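Local coordinates for hypothetical protein PH0495 (Pyrococcus horikoshii, PDB 1X3L) that catalyses the ATP-dependent phosphorylation of D-glycerate to 2-phosphoglycerate and also accepts other nucleotides or pyrophosphate as phosphate donor, at residues A297-Q309 and E346-A360. Residues are numbered along the deposited sequence; the frame is centred on the assembly and turned at random. Where two conformers were deposited one is given.
Sequences AKDAGLFIGSIVQ and EIALSATRKISDLEA
Ser350 holds its OG opposite the backbone N (chi1 -173°), which aims the hydroxyl at Lys298 O across the helix pair, while Lys354 runs extended and then bends at its last torsion (chi4 -70°) to bring NZ to Gln309. The serine bond is short, OG to Lys298 O 2.7 Å, and comes from the face of the carbonyl plane opposite Leu302 N, so one oxygen serves both the helix and its neighbour. The hydroxyl suits this buried place because it can give its proton to the carbonyl and accept from a water, while Leu302 CG lies against it. Gly301 lets the backbones meet: its CA lies 4.0 Å from the CA of Ile347 and gives a CA-H...O contact to Ile347 O, where any CB would clash. Gly305, one turn on, likewise lies where a CB would crowd Lys354 CB. At the first turn of helix 297-314 a water joins Lys298 N to Glu346 OE1, while OE2 of this buried glutamate bonds His403. Further on, Lys354 lays its CD 3.4 Å from Leu302 O and crosses Gln309 at about a right angle; NZ donates to Gln309 OE1 over 2.9 Å. With Gln309 cut back to an alanine, the ammonium would probably lose this acceptor and the lysine's methylenes their cover. Branched Val308 fits a compact apolar corner, its CG1 3.7 Å from both Ile355 CG2 and Ala360 CB, with Ala431 and Val433 beyond. Both helices lie against strand 427-435 of the mixed sheet, their short segments crossing at -48° with axes 7.0 Å apart, a GxxxG-type close crossing.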
ATOM      1  N   ALA A 297       4.269 -18.321  -4.661  1.00 26.88           N
ATOM      2  CA  ALA A 297       3.579 -18.641  -3.415  1.00 27.11           C
ATOM      3  C   ALA A 297       3.870 -20.039  -2.883  1.00 26.14           C
ATOM      4  O   ALA A 297       4.271 -20.197  -1.730  1.00 25.32           O
ATOM      5  CB  ALA A 297       2.071 -18.464  -3.602  1.00 26.49           C
ATOM      6  N   LYS A 298       3.653 -21.053  -3.718  1.00 26.50           N
ATOM      7  CA  LYS A 298       3.878 -22.444  -3.325  1.00 28.30           C
ATOM      8  C   LYS A 298       5.252 -22.642  -2.686  1.00 27.23           C
ATOM      9  O   LYS A 298       5.394 -23.285  -1.641  1.00 24.51           O
ATOM     10  CB  LYS A 298       3.752 -23.358  -4.549  1.00 32.58           C
ATOM     11  CG  LYS A 298       4.229 -24.785  -4.321  1.00 40.32           C
ATOM     12  CD  LYS A 298       4.341 -25.539  -5.643  1.00 45.35           C
ATOM     13  CE  LYS A 298       5.034 -26.886  -5.473  1.00 47.17           C
ATOM     14  NZ  LYS A 298       4.255 -27.840  -4.633  1.00 51.48           N
ATOM     15  N   ASP A 299       6.262 -22.074  -3.327  1.00 26.12           N
ATOM     16  CA  ASP A 299       7.630 -22.177  -2.854  1.00 25.96           C
ATOM     17  C   ASP A 299       7.875 -21.373  -1.575  1.00 25.13           C
ATOM     18  O   ASP A 299       8.657 -21.790  -0.717  1.00 24.78           O
ATOM     19  CB  ASP A 299       8.557 -21.769  -3.997  1.00 25.46           C
ATOM     20  CG  ASP A 299       8.386 -22.689  -5.209  1.00 28.39           C
ATOM     21  OD1 ASP A 299       8.822 -23.857  -5.125  1.00 28.44           O
ATOM     22  OD2 ASP A 299       7.792 -22.265  -6.224  1.00 28.16           O
ATOM     23  N   ALA A 300       7.198 -20.237  -1.429  1.00 23.24           N
ATOM     24  CA  ALA A 300       7.349 -19.449  -0.208  1.00 23.45           C
ATOM     25  C   ALA A 300       6.859 -20.313   0.956  1.00 23.02           C
ATOM     26  O   ALA A 300       7.434 -20.298   2.045  1.00 22.94           O
ATOM     27  CB  ALA A 300       6.534 -18.158  -0.297  1.00 22.26           C
ATOM     28  N   GLY A 301       5.803 -21.089   0.714  1.00 24.01           N
ATOM     29  CA  GLY A 301       5.270 -21.959   1.751  1.00 21.98           C
ATOM     30  C   GLY A 301       6.240 -23.076   2.118  1.00 23.89           C
ATOM     31  O   GLY A 301       6.350 -23.473   3.283  1.00 23.08           O
ATOM     32  N   LEU A 302       6.944 -23.602   1.124  1.00 23.85           N
ATOM     33  CA  LEU A 302       7.911 -24.662   1.380  1.00 23.78           C
ATOM     34  C   LEU A 302       9.105 -24.114   2.154  1.00 22.90           C
ATOM     35  O   LEU A 302       9.632 -24.782   3.036  1.00 25.84           O
ATOM     36  CB  LEU A 302       8.399 -25.282   0.063  1.00 23.26           C
ATOM     37  CG  LEU A 302       7.426 -26.170  -0.727  1.00 26.03           C
ATOM     38  CD1 LEU A 302       8.119 -26.698  -1.991  1.00 26.37           C
ATOM     39  CD2 LEU A 302       6.979 -27.337   0.134  1.00 22.98           C
ATOM     40  N   PHE A 303       9.523 -22.892   1.831  1.00 24.75           N
ATOM     41  CA  PHE A 303      10.675 -22.286   2.493  1.00 26.84           C
ATOM     42  C   PHE A 303      10.371 -21.883   3.939  1.00 26.89           C
ATOM     43  O   PHE A 303      11.167 -22.146   4.836  1.00 24.72           O
ATOM     44  CB  PHE A 303      11.186 -21.099   1.660  1.00 33.54           C
ATOM     45  CG  PHE A 303      11.632 -21.494   0.259  1.00 44.32           C
ATOM     46  CD1 PHE A 303      12.446 -22.607   0.061  1.00 44.91           C
ATOM     47  CD2 PHE A 303      11.232 -20.769  -0.861  1.00 46.58           C
ATOM     48  CE1 PHE A 303      12.848 -22.990  -1.219  1.00 50.22           C
ATOM     49  CE2 PHE A 303      11.638 -21.158  -2.162  1.00 47.59           C
ATOM     50  CZ  PHE A 303      12.443 -22.264  -2.333  1.00 48.76           C
ATOM     51  N   ILE A 304       9.218 -21.265   4.168  1.00 25.49           N
ATOM     52  CA  ILE A 304       8.829 -20.883   5.522  1.00 25.48           C
ATOM     53  C   ILE A 304       8.630 -22.168   6.330  1.00 27.46           C
ATOM     54  O   ILE A 304       9.016 -22.255   7.500  1.00 27.10           O
ATOM     55  CB  ILE A 304       7.533 -20.041   5.505  1.00 23.31           C
ATOM     56  CG1 ILE A 304       7.830 -18.669   4.891  1.00 24.71           C
ATOM     57  CG2 ILE A 304       6.984 -19.888   6.916  1.00 23.87           C
ATOM     58  CD1 ILE A 304       6.601 -17.832   4.554  1.00 25.23           C
ATOM     59  N   GLY A 305       8.052 -23.176   5.682  1.00 26.10           N
ATOM     60  CA  GLY A 305       7.848 -24.451   6.343  1.00 25.37           C
ATOM     61  C   GLY A 305       9.170 -25.103   6.732  1.00 25.51           C
ATOM     62  O   GLY A 305       9.259 -25.731   7.786  1.00 24.52           O
ATOM     63  N   SER A 306      10.199 -24.951   5.897  1.00 25.33           N
ATOM     64  CA  SER A 306      11.508 -25.550   6.189  1.00 24.83           C
ATOM     65  C   SER A 306      12.159 -24.897   7.407  1.00 24.06           C
ATOM     66  O   SER A 306      12.860 -25.558   8.172  1.00 22.97           O
ATOM     67  CB  SER A 306      12.455 -25.434   4.987  1.00 23.71           C
ATOM     68  OG  SER A 306      12.877 -24.098   4.777  0.50 23.07           O
ATOM     69  N   ILE A 307      11.936 -23.598   7.583  1.00 23.50           N
ATOM     70  CA  ILE A 307      12.499 -22.901   8.732  1.00 25.24           C
ATOM     71  C   ILE A 307      11.741 -23.337   9.990  1.00 24.88           C
ATOM     72  O   ILE A 307      12.339 -23.537  11.046  1.00 22.65           O
ATOM     73  CB  ILE A 307      12.410 -21.369   8.557  1.00 25.91           C
ATOM     74  CG1 ILE A 307      13.309 -20.932   7.392  1.00 26.15           C
ATOM     75  CG2 ILE A 307      12.825 -20.668   9.851  1.00 28.11           C
ATOM     76  CD1 ILE A 307      13.204 -19.456   7.059  1.00 26.47           C
ATOM     77  N   VAL A 308      10.425 -23.492   9.869  1.00 25.41           N
ATOM     78  CA  VAL A 308       9.616 -23.935  10.998  1.00 25.53           C
ATOM     79  C   VAL A 308      10.076 -25.321  11.433  1.00 25.78           C
ATOM     80  O   VAL A 308      10.115 -25.613  12.624  1.00 27.30           O
ATOM     81  CB  VAL A 308       8.121 -23.979  10.644  1.00 25.93           C
ATOM     82  CG1 VAL A 308       7.348 -24.746  11.715  1.00 25.67           C
ATOM     83  CG2 VAL A 308       7.585 -22.571  10.541  1.00 24.60           C
ATOM     84  N   GLN A 309      10.427 -26.169  10.466  1.00 26.66           N
ATOM     85  CA  GLN A 309      10.912 -27.517  10.760  1.00 28.11           C
ATOM     86  C   GLN A 309      12.191 -27.474  11.598  1.00 26.15           C
ATOM     87  O   GLN A 309      12.319 -28.178  12.599  1.00 26.18           O
ATOM     88  CB  GLN A 309      11.243 -28.278   9.477  1.00 30.09           C
ATOM     89  CG  GLN A 309      10.086 -28.879   8.733  1.00 35.05           C
ATOM     90  CD  GLN A 309      10.563 -29.739   7.572  1.00 37.78           C
ATOM     91  OE1 GLN A 309      11.147 -29.237   6.606  1.00 37.46           O
ATOM     92  NE2 GLN A 309      10.331 -31.043   7.669  1.00 36.22           N
ATOM     93  N   GLU A 346      -2.049 -20.682  -1.232  1.00 24.01           N
ATOM     94  CA  GLU A 346      -1.065 -21.673  -1.656  1.00 26.42           C
ATOM     95  C   GLU A 346       0.138 -21.718  -0.714  1.00 23.83           C
ATOM     96  O   GLU A 346       0.738 -22.771  -0.526  1.00 23.89           O
ATOM     97  CB  GLU A 346      -0.631 -21.431  -3.112  1.00 27.92           C
ATOM     98  CG  GLU A 346      -1.589 -22.087  -4.106  1.00 31.16           C
ATOM     99  CD  GLU A 346      -1.027 -22.212  -5.517  1.00 35.81           C
ATOM    100  OE1 GLU A 346       0.210 -22.286  -5.668  1.00 35.20           O
ATOM    101  OE2 GLU A 346      -1.832 -22.261  -6.477  1.00 35.19           O
ATOM    102  N   ILE A 347       0.480 -20.583  -0.111  1.00 24.46           N
ATOM    103  CA  ILE A 347       1.587 -20.552   0.841  1.00 24.44           C
ATOM    104  C   ILE A 347       1.223 -21.470   2.006  1.00 25.48           C
ATOM    105  O   ILE A 347       1.997 -22.350   2.397  1.00 26.22           O
ATOM    106  CB  ILE A 347       1.809 -19.138   1.423  1.00 24.82           C
ATOM    107  CG1 ILE A 347       2.458 -18.225   0.376  1.00 22.83           C
ATOM    108  CG2 ILE A 347       2.661 -19.228   2.688  1.00 23.86           C
ATOM    109  CD1 ILE A 347       2.658 -16.793   0.862  1.00 23.10           C
ATOM    110  N   ALA A 348       0.034 -21.244   2.559  1.00 23.16           N
ATOM    111  CA  ALA A 348      -0.466 -22.023   3.687  1.00 25.20           C
ATOM    112  C   ALA A 348      -0.571 -23.513   3.382  1.00 25.08           C
ATOM    113  O   ALA A 348      -0.074 -24.347   4.142  1.00 24.55           O
ATOM    114  CB  ALA A 348      -1.836 -21.495   4.111  1.00 23.85           C
ATOM    115  N   LEU A 349      -1.217 -23.845   2.268  1.00 24.91           N
ATOM    116  CA  LEU A 349      -1.403 -25.243   1.906  1.00 25.48           C
ATOM    117  C   LEU A 349      -0.086 -25.948   1.606  1.00 23.71           C
ATOM    118  O   LEU A 349       0.115 -27.099   1.998  1.00 24.74           O
ATOM    119  CB  LEU A 349      -2.344 -25.358   0.696  1.00 25.80           C
ATOM    120  CG  LEU A 349      -2.672 -26.786   0.235  1.00 28.35           C
ATOM    121  CD1 LEU A 349      -3.434 -27.531   1.335  1.00 28.98           C
ATOM    122  CD2 LEU A 349      -3.507 -26.734  -1.040  1.00 26.28           C
ATOM    123  N   SER A 350       0.821 -25.254   0.929  1.00 23.10           N
ATOM    124  CA  SER A 350       2.103 -25.852   0.569  1.00 24.44           C
ATOM    125  C   SER A 350       2.928 -26.194   1.807  1.00 25.85           C
ATOM    126  O   SER A 350       3.664 -27.184   1.829  1.00 25.43           O
ATOM    127  CB  SER A 350       2.889 -24.896  -0.334  1.00 25.87           C
ATOM    128  OG  SER A 350       4.062 -25.514  -0.827  1.00 33.22           O
ATOM    129  N   ALA A 351       2.796 -25.374   2.842  1.00 24.32           N
ATOM    130  CA  ALA A 351       3.548 -25.576   4.070  1.00 24.77           C
ATOM    131  C   ALA A 351       3.010 -26.680   4.972  1.00 25.01           C
ATOM    132  O   ALA A 351       3.729 -27.140   5.851  1.00 23.66           O
ATOM    133  CB  ALA A 351       3.620 -24.259   4.857  1.00 25.13           C
ATOM    134  N   THR A 352       1.764 -27.109   4.760  1.00 25.06           N
ATOM    135  CA  THR A 352       1.163 -28.141   5.612  1.00 26.92           C
ATOM    136  C   THR A 352       1.979 -29.409   5.833  1.00 29.75           C
ATOM    137  O   THR A 352       2.069 -29.896   6.959  1.00 30.00           O
ATOM    138  CB  THR A 352      -0.237 -28.587   5.112  1.00 28.12           C
ATOM    139  OG1 THR A 352      -0.139 -29.090   3.771  1.00 28.02           O
ATOM    140  CG2 THR A 352      -1.219 -27.421   5.163  1.00 22.67           C
ATOM    141  N   ARG A 353       2.573 -29.955   4.777  1.00 31.39           N
ATOM    142  CA  ARG A 353       3.335 -31.186   4.943  1.00 32.37           C
ATOM    143  C   ARG A 353       4.568 -31.020   5.819  1.00 32.18           C
ATOM    144  O   ARG A 353       4.837 -31.852   6.686  1.00 30.95           O
ATOM    145  CB  ARG A 353       3.743 -31.765   3.586  1.00 37.25           C
ATOM    146  CG  ARG A 353       4.352 -33.165   3.705  1.00 42.95           C
ATOM    147  CD  ARG A 353       4.273 -33.935   2.395  1.00 46.63           C
ATOM    148  NE  ARG A 353       4.524 -35.363   2.587  1.00 51.16           N
ATOM    149  CZ  ARG A 353       4.278 -36.298   1.670  1.00 53.36           C
ATOM    150  NH1 ARG A 353       3.771 -35.958   0.489  1.00 52.55           N
ATOM    151  NH2 ARG A 353       4.531 -37.574   1.934  1.00 54.62           N
ATOM    152  N   LYS A 354       5.311 -29.940   5.614  1.00 31.15           N
ATOM    153  CA  LYS A 354       6.513 -29.720   6.406  1.00 31.07           C
ATOM    154  C   LYS A 354       6.259 -29.431   7.881  1.00 30.28           C
ATOM    155  O   LYS A 354       7.138 -29.666   8.704  1.00 31.78           O
ATOM    156  CB  LYS A 354       7.358 -28.598   5.793  1.00 32.45           C
ATOM    157  CG  LYS A 354       8.293 -29.079   4.681  1.00 35.43           C
ATOM    158  CD  LYS A 354       9.064 -27.924   4.065  1.00 36.83           C
ATOM    159  CE  LYS A 354      10.083 -28.411   3.049  1.00 36.60           C
ATOM    160  NZ  LYS A 354      11.215 -29.124   3.688  1.00 33.01           N
ATOM    161  N   ILE A 355       5.078 -28.924   8.231  1.00 27.24           N
ATOM    162  CA  ILE A 355       4.817 -28.635   9.639  1.00 27.37           C
ATOM    163  C   ILE A 355       3.919 -29.679  10.287  1.00 28.78           C
ATOM    164  O   ILE A 355       3.481 -29.511  11.427  1.00 27.59           O
ATOM    165  CB  ILE A 355       4.185 -27.223   9.860  1.00 26.62           C
ATOM    166  CG1 ILE A 355       2.757 -27.180   9.310  1.00 25.60           C
ATOM    167  CG2 ILE A 355       5.054 -26.146   9.192  1.00 23.92           C
ATOM    168  CD1 ILE A 355       1.987 -25.920   9.721  1.00 25.62           C
ATOM    169  N   SER A 356       3.646 -30.755   9.555  1.00 28.92           N
ATOM    170  CA  SER A 356       2.812 -31.837  10.065  1.00 30.60           C
ATOM    171  C   SER A 356       3.363 -32.372  11.390  1.00 31.29           C
ATOM    172  O   SER A 356       4.561 -32.625  11.520  1.00 30.54           O
ATOM    173  CB  SER A 356       2.745 -32.977   9.041  1.00 29.77           C
ATOM    174  OG  SER A 356       1.889 -34.014   9.494  1.00 33.60           O
ATOM    175  N   ASP A 357       2.476 -32.527  12.370  1.00 32.49           N
ATOM    176  CA  ASP A 357       2.833 -33.034  13.695  1.00 35.31           C
ATOM    177  C   ASP A 357       3.660 -32.094  14.573  1.00 34.73           C
ATOM    178  O   ASP A 357       4.095 -32.477  15.661  1.00 34.71           O
ATOM    179  CB  ASP A 357       3.554 -34.380  13.574  1.00 38.78           C
ATOM    180  CG  ASP A 357       2.646 -35.480  13.059  1.00 44.93           C
ATOM    181  OD1 ASP A 357       1.489 -35.555  13.525  1.00 46.33           O
ATOM    182  OD2 ASP A 357       3.088 -36.274  12.199  1.00 48.98           O
ATOM    183  N   LEU A 358       3.881 -30.867  14.116  1.00 32.19           N
ATOM    184  CA  LEU A 358       4.639 -29.914  14.916  1.00 31.47           C
ATOM    185  C   LEU A 358       3.676 -28.990  15.668  1.00 31.92           C
ATOM    186  O   LEU A 358       2.519 -28.825  15.269  1.00 33.34           O
ATOM    187  CB  LEU A 358       5.567 -29.081  14.022  1.00 29.52           C
ATOM    188  CG  LEU A 358       6.580 -29.867  13.184  1.00 30.15           C
ATOM    189  CD1 LEU A 358       7.404 -28.908  12.330  1.00 31.14           C
ATOM    190  CD2 LEU A 358       7.483 -30.677  14.105  1.00 27.33           C
ATOM    191  N   GLU A 359       4.146 -28.417  16.769  1.00 30.12           N
ATOM    192  CA  GLU A 359       3.338 -27.488  17.554  1.00 30.84           C
ATOM    193  C   GLU A 359       3.570 -26.134  16.896  1.00 30.61           C
ATOM    194  O   GLU A 359       4.239 -25.258  17.451  1.00 28.32           O
ATOM    195  CB  GLU A 359       3.813 -27.452  19.009  1.00 34.89           C
ATOM    196  CG  GLU A 359       3.580 -28.741  19.774  1.00 41.34           C
ATOM    197  CD  GLU A 359       2.118 -29.145  19.780  1.00 46.38           C
ATOM    198  OE1 GLU A 359       1.261 -28.276  20.045  1.00 49.54           O
ATOM    199  OE2 GLU A 359       1.823 -30.329  19.523  1.00 50.52           O
ATOM    200  N   ALA A 360       3.024 -25.977  15.695  1.00 28.40           N
ATOM    201  CA  ALA A 360       3.218 -24.748  14.952  1.00 27.79           C
ATOM    202  C   ALA A 360       1.987 -24.349  14.158  1.00 27.24           C
ATOM    203  O   ALA A 360       1.079 -25.153  13.937  1.00 27.43           O
ATOM    204  CB  ALA A 360       4.411 -24.906  14.013  1.00 27.35           C
TER
HETATM  205  O   HOH W   1       2.358 -20.731  -6.251  1.00 30.10           O
HETATM  206  O   HOH W   2       3.870 -28.562  -1.263  1.00 50.30           O